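Local coordinates for protein SecB-like chaperone Rv1957 (PDB 5MTW) that acts as the chaperone of a toxin-antitoxin-chaperone system, keeping the antitoxin HigA1 from aggregating and being required for neutralization of the toxin HigB1, at residues A59-P64 with A69-I74; A110-H115 with T129-T134; E146-L151 with P158-E163; A139-I144 with E163-P168. One frame throughout, in Å; residues are numbered along the deposited sequence.

Contact 1: A59-P64 with A69-I74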
loop_
_atom_site.group_PDB
_atom_site.type_symbol
_atom_site.label_atom_id
_atom_site.label_comp_id
_atom_site.label_asym_id
_atom_site.label_seq_id
_atom_site.Cartn_x
_atom_site.Cartn_y
_atom_site.Cartn_z
ATOM N N ALA A 59 13.909 17.376 -8.504
ATOM C CA ALA A 59 15.284 17.397 -8.889
ATOM C C ALA A 59 15.396 16.402 -10.017
ATOM O O ALA A 59 14.522 15.537 -10.185
ATOM C CB ALA A 59 16.157 17.074 -7.695
ATOM N N VAL A 60 16.390 16.559 -10.872
ATOM C CA VAL A 60 16.600 15.556 -11.946
ATOM C C VAL A 60 18.115 15.154 -11.893
ATOM O O VAL A 60 18.970 15.958 -11.561
ATOM C CB VAL A 60 16.052 16.031 -13.305
ATOM C CG1 VAL A 60 16.739 17.289 -13.797
ATOM C CG2 VAL A 60 16.162 14.945 -14.389
ATOM N N ASP A 61 18.406 13.885 -12.096
ATOM C CA ASP A 61 19.821 13.421 -12.158
ATOM C C ASP A 61 19.981 12.840 -13.522
ATOM O O ASP A 61 19.204 11.931 -13.952
ATOM C CB ASP A 61 20.163 12.332 -11.117
ATOM C CG ASP A 61 19.842 12.714 -9.709
ATOM O OD1 ASP A 61 20.277 13.803 -9.275
ATOM O OD2 ASP A 61 19.159 11.900 -9.012
ATOM N N ALA A 62 20.959 13.366 -14.255
ATOM C CA ALA A 62 21.224 12.945 -15.592
ATOM C C ALA A 62 22.686 13.080 -15.928
ATOM O O ALA A 62 23.419 13.758 -15.248
ATOM C CB ALA A 62 20.376 13.768 -16.533
ATOM N N ASP A 63 23.134 12.380 -16.934
ATOM C CA ASP A 63 24.503 12.610 -17.436
ATOM C C ASP A 63 24.428 12.159 -18.857
ATOM O O ASP A 63 24.813 11.063 -19.149
ATOM C CB ASP A 63 25.520 11.763 -16.684
ATOM C CG ASP A 63 27.009 11.937 -17.230
ATOM O OD1 ASP A 63 27.373 12.734 -18.196
ATOM O OD2 ASP A 63 27.809 11.190 -16.643
ATOM N N PRO A 64 23.818 12.990 -19.700
ATOM C CA PRO A 64 23.363 12.538 -21.009
ATOM C C PRO A 64 24.448 12.175 -22.016
ATOM O O PRO A 64 24.160 11.458 -22.981
ATOM C CB PRO A 64 22.477 13.691 -21.522
ATOM C CG PRO A 64 22.575 14.793 -20.532
ATOM C CD PRO A 64 23.309 14.314 -19.328
ATOM N N ALA A 69 19.833 7.688 -19.771
ATOM C CA ALA A 69 18.817 7.433 -18.723
ATOM C C ALA A 69 18.882 8.626 -17.754
ATOM O O ALA A 69 19.947 9.202 -17.545
ATOM C CB ALA A 69 19.035 6.111 -18.016
ATOM N N PHE A 70 17.720 8.999 -17.202
ATOM C CA PHE A 70 17.678 9.968 -16.128
ATOM C C PHE A 70 16.685 9.654 -15.040
ATOM O O PHE A 70 15.692 8.950 -15.241
ATOM C CB PHE A 70 17.435 11.367 -16.651
ATOM C CG PHE A 70 16.166 11.534 -17.426
ATOM C CD1 PHE A 70 16.089 11.161 -18.728
ATOM C CD2 PHE A 70 15.044 12.094 -16.826
ATOM C CE1 PHE A 70 14.907 11.316 -19.478
ATOM C CE2 PHE A 70 13.874 12.278 -17.562
ATOM C CZ PHE A 70 13.814 11.881 -18.879
ATOM N N VAL A 71 16.921 10.276 -13.899
ATOM C CA VAL A 71 16.039 10.065 -12.748
ATOM C C VAL A 71 15.387 11.350 -12.282
ATOM O O VAL A 71 16.074 12.330 -12.027
ATOM C CB VAL A 71 16.867 9.520 -11.561
ATOM C CG1 VAL A 71 15.976 9.327 -10.304
ATOM C CG2 VAL A 71 17.459 8.199 -11.956
ATOM N N VAL A 72 14.074 11.343 -12.168
ATOM C CA VAL A 72 13.307 12.452 -11.564
ATOM C C VAL A 72 13.031 12.107 -10.128
ATOM O O VAL A 72 12.495 10.994 -9.829
ATOM C CB VAL A 72 11.968 12.724 -12.291
ATOM C CG1 VAL A 72 11.200 13.860 -11.584
ATOM C CG2 VAL A 72 12.297 13.096 -13.721
ATOM N N ARG A 73 13.406 13.024 -9.223
ATOM C CA ARG A 73 13.231 12.838 -7.795
ATOM C C ARG A 73 12.331 13.955 -7.266
ATOM O O ARG A 73 12.461 15.142 -7.666
ATOM C CB ARG A 73 14.592 12.880 -7.019
ATOM C CG ARG A 73 15.538 11.757 -7.243
ATOM C CD ARG A 73 16.750 11.845 -6.303
ATOM N NE ARG A 73 17.743 12.764 -6.838
ATOM C CZ ARG A 73 18.081 13.942 -6.298
ATOM N NH1 ARG A 73 17.543 14.354 -5.145
ATOM N NH2 ARG A 73 18.982 14.707 -6.936
ATOM N N ILE A 74 11.412 13.582 -6.406
ATOM C CA ILE A 74 10.646 14.573 -5.633
ATOM C C ILE A 74 10.794 14.271 -4.153
ATOM O O ILE A 74 10.474 13.150 -3.683
ATOM C CB ILE A 74 9.157 14.667 -6.062
ATOM C CG1 ILE A 74 9.140 15.022 -7.568
ATOM C CG2 ILE A 74 8.429 15.719 -5.215
ATOM C CD1 ILE A 74 7.800 14.939 -8.199
#

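Contact 2: A110-H115 with T129-T134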
loop_
_atom_site.group_PDB
_atom_site.type_symbol
_atom_site.label_atom_id
_atom_site.label_comp_id
_atom_site.label_asym_id
_atom_site.label_seq_id
_atom_site.Cartn_x
_atom_site.Cartn_y
_atom_site.Cartn_z
ATOM N N ALA A 110 11.620 8.406 -9.980
ATOM C CA ALA A 110 11.216 7.843 -11.246
ATOM C C ALA A 110 12.404 7.770 -12.297
ATOM O O ALA A 110 13.138 8.751 -12.571
ATOM C CB ALA A 110 9.987 8.583 -11.798
ATOM N N LEU A 111 12.548 6.592 -12.877
ATOM C CA LEU A 111 13.646 6.253 -13.815
ATOM C C LEU A 111 13.077 6.317 -15.258
ATOM O O LEU A 111 12.039 5.747 -15.517
ATOM C CB LEU A 111 14.115 4.837 -13.557
ATOM C CG LEU A 111 15.226 4.279 -14.502
ATOM C CD1 LEU A 111 16.441 5.208 -14.464
ATOM C CD2 LEU A 111 15.619 2.861 -14.151
ATOM N N PHE A 112 13.727 7.074 -16.131
ATOM C CA PHE A 112 13.327 7.176 -17.494
ATOM C C PHE A 112 14.542 6.892 -18.343
ATOM O O PHE A 112 15.693 7.148 -17.923
ATOM C CB PHE A 112 12.919 8.591 -17.871
ATOM C CG PHE A 112 11.744 9.109 -17.118
ATOM C CD1 PHE A 112 11.918 9.614 -15.854
ATOM C CD2 PHE A 112 10.477 9.112 -17.679
ATOM C CE1 PHE A 112 10.854 10.132 -15.147
ATOM C CE2 PHE A 112 9.418 9.644 -17.009
ATOM C CZ PHE A 112 9.586 10.124 -15.696
ATOM N N ASP A 113 14.289 6.441 -19.545
ATOM C CA ASP A 113 15.349 6.508 -20.512
ATOM C C ASP A 113 14.805 7.051 -21.861
ATOM O O ASP A 113 13.577 7.348 -22.008
ATOM C CB ASP A 113 16.164 5.226 -20.538
ATOM C CG ASP A 113 15.335 3.993 -20.813
ATOM O OD1 ASP A 113 14.368 4.092 -21.580
ATOM O OD2 ASP A 113 15.697 2.915 -20.268
ATOM N N TYR A 114 15.728 7.319 -22.780
ATOM C CA TYR A 114 15.346 7.813 -24.122
ATOM C C TYR A 114 16.288 7.318 -25.241
ATOM O O TYR A 114 17.372 6.809 -24.984
ATOM C CB TYR A 114 15.312 9.325 -24.109
ATOM C CG TYR A 114 16.655 9.930 -23.781
ATOM C CD1 TYR A 114 17.631 10.148 -24.787
ATOM C CD2 TYR A 114 16.985 10.238 -22.474
ATOM C CE1 TYR A 114 18.876 10.668 -24.470
ATOM C CE2 TYR A 114 18.203 10.779 -22.152
ATOM C CZ TYR A 114 19.146 10.973 -23.133
ATOM O OH TYR A 114 20.306 11.548 -22.756
ATOM N N HIS A 115 15.819 7.475 -26.481
ATOM C CA HIS A 115 16.495 7.051 -27.743
ATOM C C HIS A 115 16.673 8.306 -28.591
ATOM O O HIS A 115 15.685 8.969 -28.880
ATOM C CB HIS A 115 15.606 6.049 -28.513
ATOM N N THR A 129 15.030 19.534 -16.963
ATOM C CA THR A 129 14.314 20.291 -15.894
ATOM C C THR A 129 12.848 20.510 -16.263
ATOM O O THR A 129 11.987 20.207 -15.492
ATOM C CB THR A 129 15.040 21.611 -15.560
ATOM O OG1 THR A 129 16.280 21.276 -14.930
ATOM C CG2 THR A 129 14.270 22.459 -14.596
ATOM N N ALA A 130 12.552 20.901 -17.491
ATOM C CA ALA A 130 11.156 21.157 -17.863
ATOM C C ALA A 130 10.336 19.840 -17.829
ATOM O O ALA A 130 9.145 19.817 -17.431
ATOM C CB ALA A 130 11.087 21.766 -19.250
ATOM N N TYR A 131 10.980 18.767 -18.305
ATOM C CA TYR A 131 10.314 17.467 -18.425
ATOM C C TYR A 131 10.002 16.944 -17.055
ATOM O O TYR A 131 8.936 16.425 -16.885
ATOM C CB TYR A 131 11.147 16.444 -19.191
ATOM C CG TYR A 131 10.476 15.072 -19.408
ATOM C CD1 TYR A 131 9.533 14.874 -20.419
ATOM C CD2 TYR A 131 10.759 14.007 -18.571
ATOM C CE1 TYR A 131 8.948 13.631 -20.638
ATOM C CE2 TYR A 131 10.170 12.760 -18.749
ATOM C CZ TYR A 131 9.279 12.559 -19.790
ATOM O OH TYR A 131 8.711 11.321 -19.961
ATOM N N ALA A 132 10.945 17.117 -16.107
ATOM C CA ALA A 132 10.836 16.719 -14.702
ATOM C C ALA A 132 9.731 17.474 -14.020
ATOM O O ALA A 132 8.951 16.903 -13.231
ATOM C CB ALA A 132 12.134 16.939 -13.915
ATOM N N ALA A 133 9.670 18.763 -14.338
ATOM C CA ALA A 133 8.652 19.650 -13.767
ATOM C C ALA A 133 7.249 19.364 -14.238
ATOM O O ALA A 133 6.279 19.820 -13.637
ATOM C CB ALA A 133 9.015 21.119 -14.070
ATOM N N THR A 134 7.105 18.699 -15.361
ATOM C CA THR A 134 5.805 18.423 -15.910
ATOM C C THR A 134 5.493 16.928 -15.847
ATOM O O THR A 134 4.870 16.487 -14.898
ATOM C CB THR A 134 5.729 18.951 -17.342
ATOM O OG1 THR A 134 6.760 18.363 -18.120
ATOM C CG2 THR A 134 5.928 20.528 -17.369
#

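Contact 3: E146-L151 with P158-E163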
loop_
_atom_site.group_PDB
_atom_site.type_symbol
_atom_site.label_atom_id
_atom_site.label_comp_id
_atom_site.label_asym_id
_atom_site.label_seq_id
_atom_site.Cartn_x
_atom_site.Cartn_y
_atom_site.Cartn_z
ATOM N N GLU A 146 -0.447 8.087 -2.447
ATOM C CA GLU A 146 -0.708 6.772 -1.897
ATOM C C GLU A 146 0.169 6.537 -0.646
ATOM O O GLU A 146 -0.257 5.943 0.330
ATOM C CB GLU A 146 -0.497 5.649 -2.899
ATOM C CG GLU A 146 -0.851 4.265 -2.341
ATOM C CD GLU A 146 0.269 3.621 -1.520
ATOM O OE1 GLU A 146 1.444 3.980 -1.712
ATOM O OE2 GLU A 146 0.000 2.736 -0.656
ATOM N N TYR A 147 1.398 7.033 -0.691
ATOM C CA TYR A 147 2.277 6.848 0.415
ATOM C C TYR A 147 1.817 7.611 1.677
ATOM O O TYR A 147 1.938 7.112 2.803
ATOM C CB TYR A 147 3.759 7.217 -0.026
ATOM C CG TYR A 147 4.689 6.901 1.060
ATOM C CD1 TYR A 147 4.911 5.573 1.450
ATOM C CD2 TYR A 147 5.356 7.889 1.746
ATOM C CE1 TYR A 147 5.752 5.255 2.519
ATOM C CE2 TYR A 147 6.188 7.588 2.790
ATOM C CZ TYR A 147 6.379 6.262 3.182
ATOM O OH TYR A 147 7.194 6.040 4.319
ATOM N N VAL A 148 1.326 8.841 1.479
ATOM C CA VAL A 148 0.816 9.625 2.547
ATOM C C VAL A 148 -0.400 8.952 3.201
ATOM O O VAL A 148 -0.538 8.943 4.378
ATOM C CB VAL A 148 0.604 11.072 2.143
ATOM C CG1 VAL A 148 -0.127 11.858 3.201
ATOM C CG2 VAL A 148 1.960 11.773 1.890
ATOM N N TYR A 149 -1.236 8.356 2.353
ATOM C CA TYR A 149 -2.449 7.720 2.807
ATOM C C TYR A 149 -2.052 6.486 3.633
ATOM O O TYR A 149 -2.608 6.212 4.677
ATOM C CB TYR A 149 -3.330 7.325 1.606
ATOM C CG TYR A 149 -4.486 6.463 1.999
ATOM C CD1 TYR A 149 -5.644 6.999 2.528
ATOM C CD2 TYR A 149 -4.431 5.095 1.832
ATOM C CE1 TYR A 149 -6.707 6.196 2.824
ATOM C CE2 TYR A 149 -5.490 4.276 2.150
ATOM C CZ TYR A 149 -6.638 4.830 2.657
ATOM O OH TYR A 149 -7.726 3.999 2.991
ATOM N N ASP A 150 -1.063 5.744 3.140
ATOM C CA ASP A 150 -0.636 4.496 3.807
ATOM C C ASP A 150 0.026 4.820 5.157
ATOM O O ASP A 150 -0.274 4.205 6.168
ATOM C CB ASP A 150 0.251 3.693 2.921
ATOM C CG ASP A 150 0.925 2.487 3.640
ATOM O OD1 ASP A 150 1.934 2.695 4.298
ATOM O OD2 ASP A 150 0.438 1.362 3.617
ATOM N N LEU A 151 0.909 5.823 5.130
ATOM C CA LEU A 151 1.619 6.200 6.327
ATOM C C LEU A 151 0.770 6.719 7.403
ATOM O O LEU A 151 0.911 6.336 8.628
ATOM C CB LEU A 151 2.665 7.251 5.914
ATOM C CG LEU A 151 3.730 7.688 6.890
ATOM C CD1 LEU A 151 4.556 6.567 7.582
ATOM C CD2 LEU A 151 4.644 8.640 6.078
ATOM N N PRO A 158 -5.946 9.992 11.529
ATOM C CA PRO A 158 -7.016 10.022 10.503
ATOM C C PRO A 158 -6.303 9.940 9.167
ATOM O O PRO A 158 -5.356 10.697 8.919
ATOM C CB PRO A 158 -7.639 11.396 10.700
ATOM C CG PRO A 158 -7.456 11.566 12.182
ATOM C CD PRO A 158 -6.051 11.170 12.424
ATOM N N PRO A 159 -6.773 9.074 8.286
ATOM C CA PRO A 159 -6.105 8.933 6.970
ATOM C C PRO A 159 -6.166 10.216 6.130
ATOM O O PRO A 159 -7.220 10.814 5.983
ATOM C CB PRO A 159 -6.838 7.745 6.337
ATOM C CG PRO A 159 -7.305 6.950 7.508
ATOM C CD PRO A 159 -7.787 8.012 8.498
ATOM N N LEU A 160 -4.979 10.707 5.744
ATOM C CA LEU A 160 -4.858 11.852 4.911
ATOM C C LEU A 160 -4.834 11.440 3.439
ATOM O O LEU A 160 -3.909 10.725 2.990
ATOM C CB LEU A 160 -3.542 12.571 5.145
ATOM C CG LEU A 160 -3.313 13.785 4.250
ATOM C CD1 LEU A 160 -4.545 14.676 4.345
ATOM C CD2 LEU A 160 -2.164 14.556 4.796
ATOM N N THR A 161 -5.847 11.895 2.707
ATOM C CA THR A 161 -5.872 11.686 1.255
ATOM C C THR A 161 -5.615 13.012 0.519
ATOM O O THR A 161 -6.463 13.901 0.524
ATOM C CB THR A 161 -7.229 11.030 0.816
ATOM O OG1 THR A 161 -7.354 9.781 1.464
ATOM C CG2 THR A 161 -7.275 10.804 -0.628
ATOM N N LEU A 162 -4.433 13.164 -0.069
ATOM C CA LEU A 162 -4.114 14.403 -0.760
ATOM C C LEU A 162 -5.120 14.639 -1.902
ATOM O O LEU A 162 -5.760 13.677 -2.437
ATOM C CB LEU A 162 -2.671 14.394 -1.267
ATOM C CG LEU A 162 -1.615 14.178 -0.224
ATOM C CD1 LEU A 162 -0.241 14.219 -0.974
ATOM C CD2 LEU A 162 -1.763 15.260 0.889
ATOM N N GLU A 163 -5.255 15.903 -2.233
ATOM C CA GLU A 163 -6.081 16.331 -3.357
ATOM C C GLU A 163 -5.529 15.815 -4.707
ATOM O O GLU A 163 -4.301 15.638 -4.920
ATOM C CB GLU A 163 -6.175 17.861 -3.421
ATOM C CG GLU A 163 -6.278 18.517 -2.052
ATOM C CD GLU A 163 -4.891 18.963 -1.446
ATOM O OE1 GLU A 163 -3.890 18.136 -1.154
ATOM O OE2 GLU A 163 -4.833 20.217 -1.248
#

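Contact 4: A139-I144 with E163-P168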
loop_
_atom_site.group_PDB
_atom_site.type_symbol
_atom_site.label_atom_id
_atom_site.label_comp_id
_atom_site.label_asym_id
_atom_site.label_seq_id
_atom_site.Cartn_x
_atom_site.Cartn_y
_atom_site.Cartn_z
ATOM N N ALA A 139 3.728 12.158 -12.974
ATOM C CA ALA A 139 3.845 10.700 -12.873
ATOM C C ALA A 139 4.005 10.217 -11.404
ATOM O O ALA A 139 3.531 9.118 -10.959
ATOM C CB ALA A 139 5.049 10.256 -13.678
ATOM N N LEU A 140 4.767 10.999 -10.685
ATOM C CA LEU A 140 5.183 10.661 -9.323
ATOM C C LEU A 140 4.106 11.040 -8.300
ATOM O O LEU A 140 3.974 10.407 -7.268
ATOM C CB LEU A 140 6.492 11.367 -8.945
ATOM C CG LEU A 140 7.794 10.689 -9.452
ATOM C CD1 LEU A 140 9.024 11.583 -9.226
ATOM C CD2 LEU A 140 7.895 9.361 -8.696
ATOM N N TYR A 141 3.338 12.089 -8.567
ATOM C CA TYR A 141 2.375 12.559 -7.614
ATOM C C TYR A 141 1.443 11.474 -7.074
ATOM O O TYR A 141 1.219 11.430 -5.878
ATOM C CB TYR A 141 1.575 13.803 -8.127
ATOM C CG TYR A 141 0.631 14.326 -7.084
ATOM C CD1 TYR A 141 1.085 15.127 -6.061
ATOM C CD2 TYR A 141 -0.706 14.038 -7.123
ATOM C CE1 TYR A 141 0.231 15.600 -5.102
ATOM C CE2 TYR A 141 -1.578 14.505 -6.153
ATOM C CZ TYR A 141 -1.096 15.294 -5.138
ATOM O OH TYR A 141 -1.867 15.886 -4.208
ATOM N N PRO A 142 0.951 10.552 -7.949
ATOM C CA PRO A 142 0.015 9.538 -7.378
ATOM C C PRO A 142 0.696 8.571 -6.372
ATOM O O PRO A 142 0.095 8.125 -5.422
ATOM C CB PRO A 142 -0.481 8.795 -8.621
ATOM C CG PRO A 142 -0.425 9.813 -9.684
ATOM C CD PRO A 142 0.779 10.691 -9.399
ATOM N N TYR A 143 2.007 8.368 -6.528
ATOM C CA TYR A 143 2.725 7.524 -5.637
ATOM C C TYR A 143 2.954 8.184 -4.304
ATOM O O TYR A 143 3.004 7.553 -3.199
ATOM C CB TYR A 143 4.097 7.172 -6.206
ATOM C CG TYR A 143 3.967 6.259 -7.399
ATOM C CD1 TYR A 143 3.708 6.792 -8.660
ATOM C CD2 TYR A 143 4.108 4.883 -7.272
ATOM C CE1 TYR A 143 3.570 5.968 -9.793
ATOM C CE2 TYR A 143 3.991 4.050 -8.394
ATOM C CZ TYR A 143 3.726 4.593 -9.651
ATOM O OH TYR A 143 3.637 3.734 -10.761
ATOM N N ILE A 144 3.063 9.486 -4.402
ATOM C CA ILE A 144 3.266 10.325 -3.223
ATOM C C ILE A 144 1.977 10.360 -2.412
ATOM O O ILE A 144 1.992 10.222 -1.263
ATOM C CB ILE A 144 3.716 11.775 -3.558
ATOM C CG1 ILE A 144 5.210 11.785 -3.974
ATOM C CG2 ILE A 144 3.510 12.691 -2.358
ATOM C CD1 ILE A 144 5.670 13.028 -4.770
ATOM N N GLU A 163 -5.255 15.903 -2.233
ATOM C CA GLU A 163 -6.081 16.331 -3.357
ATOM C C GLU A 163 -5.529 15.815 -4.707
ATOM O O GLU A 163 -4.301 15.638 -4.920
ATOM C CB GLU A 163 -6.175 17.861 -3.421
ATOM C CG GLU A 163 -6.278 18.517 -2.052
ATOM C CD GLU A 163 -4.891 18.963 -1.446
ATOM O OE1 GLU A 163 -3.890 18.136 -1.154
ATOM O OE2 GLU A 163 -4.833 20.217 -1.248
ATOM N N ILE A 164 -6.440 15.535 -5.608
ATOM C CA ILE A 164 -6.065 15.261 -6.983
ATOM C C ILE A 164 -5.499 16.552 -7.656
ATOM O O ILE A 164 -6.170 17.546 -7.740
ATOM C CB ILE A 164 -7.288 14.686 -7.773
ATOM C CG1 ILE A 164 -7.822 13.441 -7.065
ATOM C CG2 ILE A 164 -6.850 14.353 -9.160
ATOM C CD1 ILE A 164 -6.799 12.295 -6.953
ATOM N N LEU A 165 -4.232 16.572 -8.046
ATOM C CA LEU A 165 -3.663 17.783 -8.648
ATOM C C LEU A 165 -4.053 17.909 -10.108
ATOM O O LEU A 165 -3.846 16.952 -10.854
ATOM C CB LEU A 165 -2.129 17.808 -8.475
ATOM C CG LEU A 165 -1.820 18.081 -6.987
ATOM C CD1 LEU A 165 -0.358 18.450 -6.726
ATOM C CD2 LEU A 165 -2.765 19.129 -6.352
ATOM N N SER A 166 -4.635 19.075 -10.486
ATOM C CA SER A 166 -4.863 19.470 -11.900
ATOM C C SER A 166 -3.582 19.613 -12.728
ATOM O O SER A 166 -2.641 20.219 -12.299
ATOM C CB SER A 166 -5.554 20.848 -11.991
ATOM O OG SER A 166 -6.953 20.754 -12.155
ATOM N N ARG A 167 -3.611 19.149 -13.963
ATOM C CA ARG A 167 -2.559 19.426 -14.918
ATOM C C ARG A 167 -3.090 20.099 -16.190
ATOM O O ARG A 167 -4.045 19.621 -16.745
ATOM C CB ARG A 167 -1.984 18.097 -15.288
ATOM C CG ARG A 167 -0.741 18.204 -16.106
ATOM C CD ARG A 167 -0.392 16.812 -16.477
ATOM N NE ARG A 167 0.849 16.746 -17.226
ATOM C CZ ARG A 167 1.449 15.597 -17.479
ATOM N NH1 ARG A 167 0.902 14.447 -17.025
ATOM N NH2 ARG A 167 2.578 15.595 -18.161
ATOM N N PRO A 168 -2.464 21.182 -16.683
ATOM C CA PRO A 168 -2.865 21.613 -18.059
ATOM C C PRO A 168 -2.723 20.482 -19.119
ATOM O O PRO A 168 -1.617 19.992 -19.343
ATOM C CB PRO A 168 -1.909 22.772 -18.367
ATOM C CG PRO A 168 -0.789 22.664 -17.372
ATOM C CD PRO A 168 -1.351 21.986 -16.146
#

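Contact 1: A59-P64 with A69-I74
The guanidinium of Arg73 takes the Asp61 carboxylate at its edge, and Ala59 CB lies over one guanidinium face, 3.5 Å above that plane. Asp61 and Arg73 lie on adjacent strands of the antiparallel beta hairpin 50-62/69-82, diagonally rather than directly opposite, since Asp61 pairs with Val71 and Arg73 with Ala59. The grip is side-on: Arg73 NE reaches Asp61 OD2 at 2.7 Å and Arg73 NH2 reaches Asp61 OD1 at 2.8 Å, both on the syn side of the carboxylate. With the two planes only 13° apart and both bonds nearly straight, the pair is fixed in rotation. Bending at chi3 (-82°) turns the long arginine chain back toward the neighbouring strand, and its NH1 is held by a salt bridge to Glu107. A small alanine suits position 59, where a guanidinium lies over it.

The other side of the hairpin is apolar. Val60 CG2 touches Phe70 CD2 at 3.9 Å, and Ala62 CB packs on Phe70 CB; Leu128 of helix 125-154 covers both Ala62 and Phe70. The bound peptide, by contrast, packs on Asp61 and Val71. In the backbone, both pairs are hydrogen-bonded, with Val71 N donating to Asp61 O at 2.8 Å.

Contact 2: A110-H115 with T129-T134
Tyr131 points the edge of its ring at a face of Phe112, an edge-to-face (T-shaped) aromatic pair that joins helix 125-154 to the antiparallel sheet beneath it. The ring planes stand 82° apart and the centroids are 5.3 Å from each other. Contact is made by the CE2 corner of the tyrosine and its hydroxyl, not by the whole ring. Tyr131 CE2 lies 3.6 Å from Phe112 CE2, offset toward the rim of the phenylalanine ring, and Tyr131 OH comes to 3.5 Å from the same carbon. No hydrogen bond crosses the contact, so the attraction is dispersion together with the weak electrostatic preference of a C-H edge for a pi face.

Both side chains start out toward the opposite segment. On the helix, CG of Tyr131 stands anti to the backbone N (chi1 -177°), which carries the long ring across to the sheet. Phe112 sits on strand 99-114, one of the two inner strands of the sheet, and its ring also meets that of Phe70 on the adjacent strand, the planes there being close to parallel. Large flat residues suit this layer because they fill the distance between helix and sheet with apolar surface.

Further out, Leu22 and Ala23 of helix 20-25 and Ala26 of strand 26-40 pack on Tyr131, as does Ile164 of a second subunit, so the pair lies close to a subunit interface. Backbone hydrogen bonds between Phe112 and Phe70 anchor the strand that holds Phe112 CD2 in the plane of the Tyr131 ring, 3.6 Å from Tyr131 OH.

Contact 3: E146-L151 with P158-E163
Val148 is the first residue of the helical segment 146-151 to meet the returning chain. Its CG1, anti to the backbone N (chi1 171°), lies 3.7 Å from Leu160 CD2, and the two side chains run side by side in the same direction. The other branch, CG2, makes a looser contact with Leu162 CD1 at 4.4 Å. Branched aliphatic residues suit this seam, which continues to Leu78 of the sheet.

Tyr149 follows and touches three consecutive residues. Its CA-H approaches Leu160 O, with a CA to O distance of 3.3 Å, and this oxygen lies near the ring plane at the edge. Farther along the ring, CE1 packs on Pro159 CB at 3.8 Å, while CD1 comes within 3.4 Å of Thr161 OG1. Proline offers the aromatic a rigid apolar surface, whereas threonine presents a small polar group alongside it. The phenol reaches a third subunit, where the two Tyr149 rings stack on each other.

No hydrogen bond joins the two segments, but Thr152 OG1, one turn along the helix, binds Leu160 N. The arrangement is an extended C-terminal segment folded back along the long helix of a SecB-like subunit, beside a subunit interface of the homotetramer.

Contact 4: A139-I144 with E163-P168
Tyr141 OH donates to Glu163 O across 2.5 Å, a very short hydrogen bond that ties helix 125-154 to the extended chain following it. The donor lies in the carbonyl plane, with a C=O...O angle of 151°, and the oxygen sits at the edge of the tyrosine ring, near its plane. Tyrosine suits the place because its long, rigid side chain carries a hydroxyl to the neighbouring chain; even the nearest CA atoms, of Tyr141 and Leu165, are 8.1 Å apart. A chi1 of -177° sets the ring beside the carbonyl carbon and directs it at the segment 163-168. Tyr143 of a second subunit packs on both Tyr141 and Ile164.

Leu165 then crosses the ring at about a right angle and lays a methyl on one face. Its CD1 is 3.7 Å from the ring centroid, 26° off the normal, a CH-pi contact displaced toward the CE1 side; Leu165 CD1 to Tyr141 CE1 is a tight 3.3 Å. Leu165 CG lies at 3.4 Å from Tyr141 CZ, so the leucine spans the ring from CE1 to the phenol carbon. Phe138 also touches this leucine. The carboxylate of Glu163 is engaged elsewhere, its OE1 bound to Tyr52 OH.

Tyr141 thus supplies both kinds of attachment: its hydroxyl fixes the course of the backbone at Glu163, and its face gives Leu165, which stays largely exposed, an apolar surface on one side.

Overall arrangement
From the N terminus, the chain first closes the short turn of the hairpin at contact 1, between strands 50-62 and 69-82. Contact 2 follows in series and bridges strand 99-114 to the beginning of helix 125-154; it adjoins contact 1 because strands 69-82 and 99-114 are sheet neighbours. Contact 4 then spans the helix and the C-terminal segment, with contact 3 nested inside its loop and Glu163 shared by both. Leu140 and Ile144 from contact 4 pack on Ile74 of contact 1. Contacts 1 and 3, about 26 Å apart between centres, lie on opposite sides of the chain's centre. Together the four join sheet, helix and C-terminal segment.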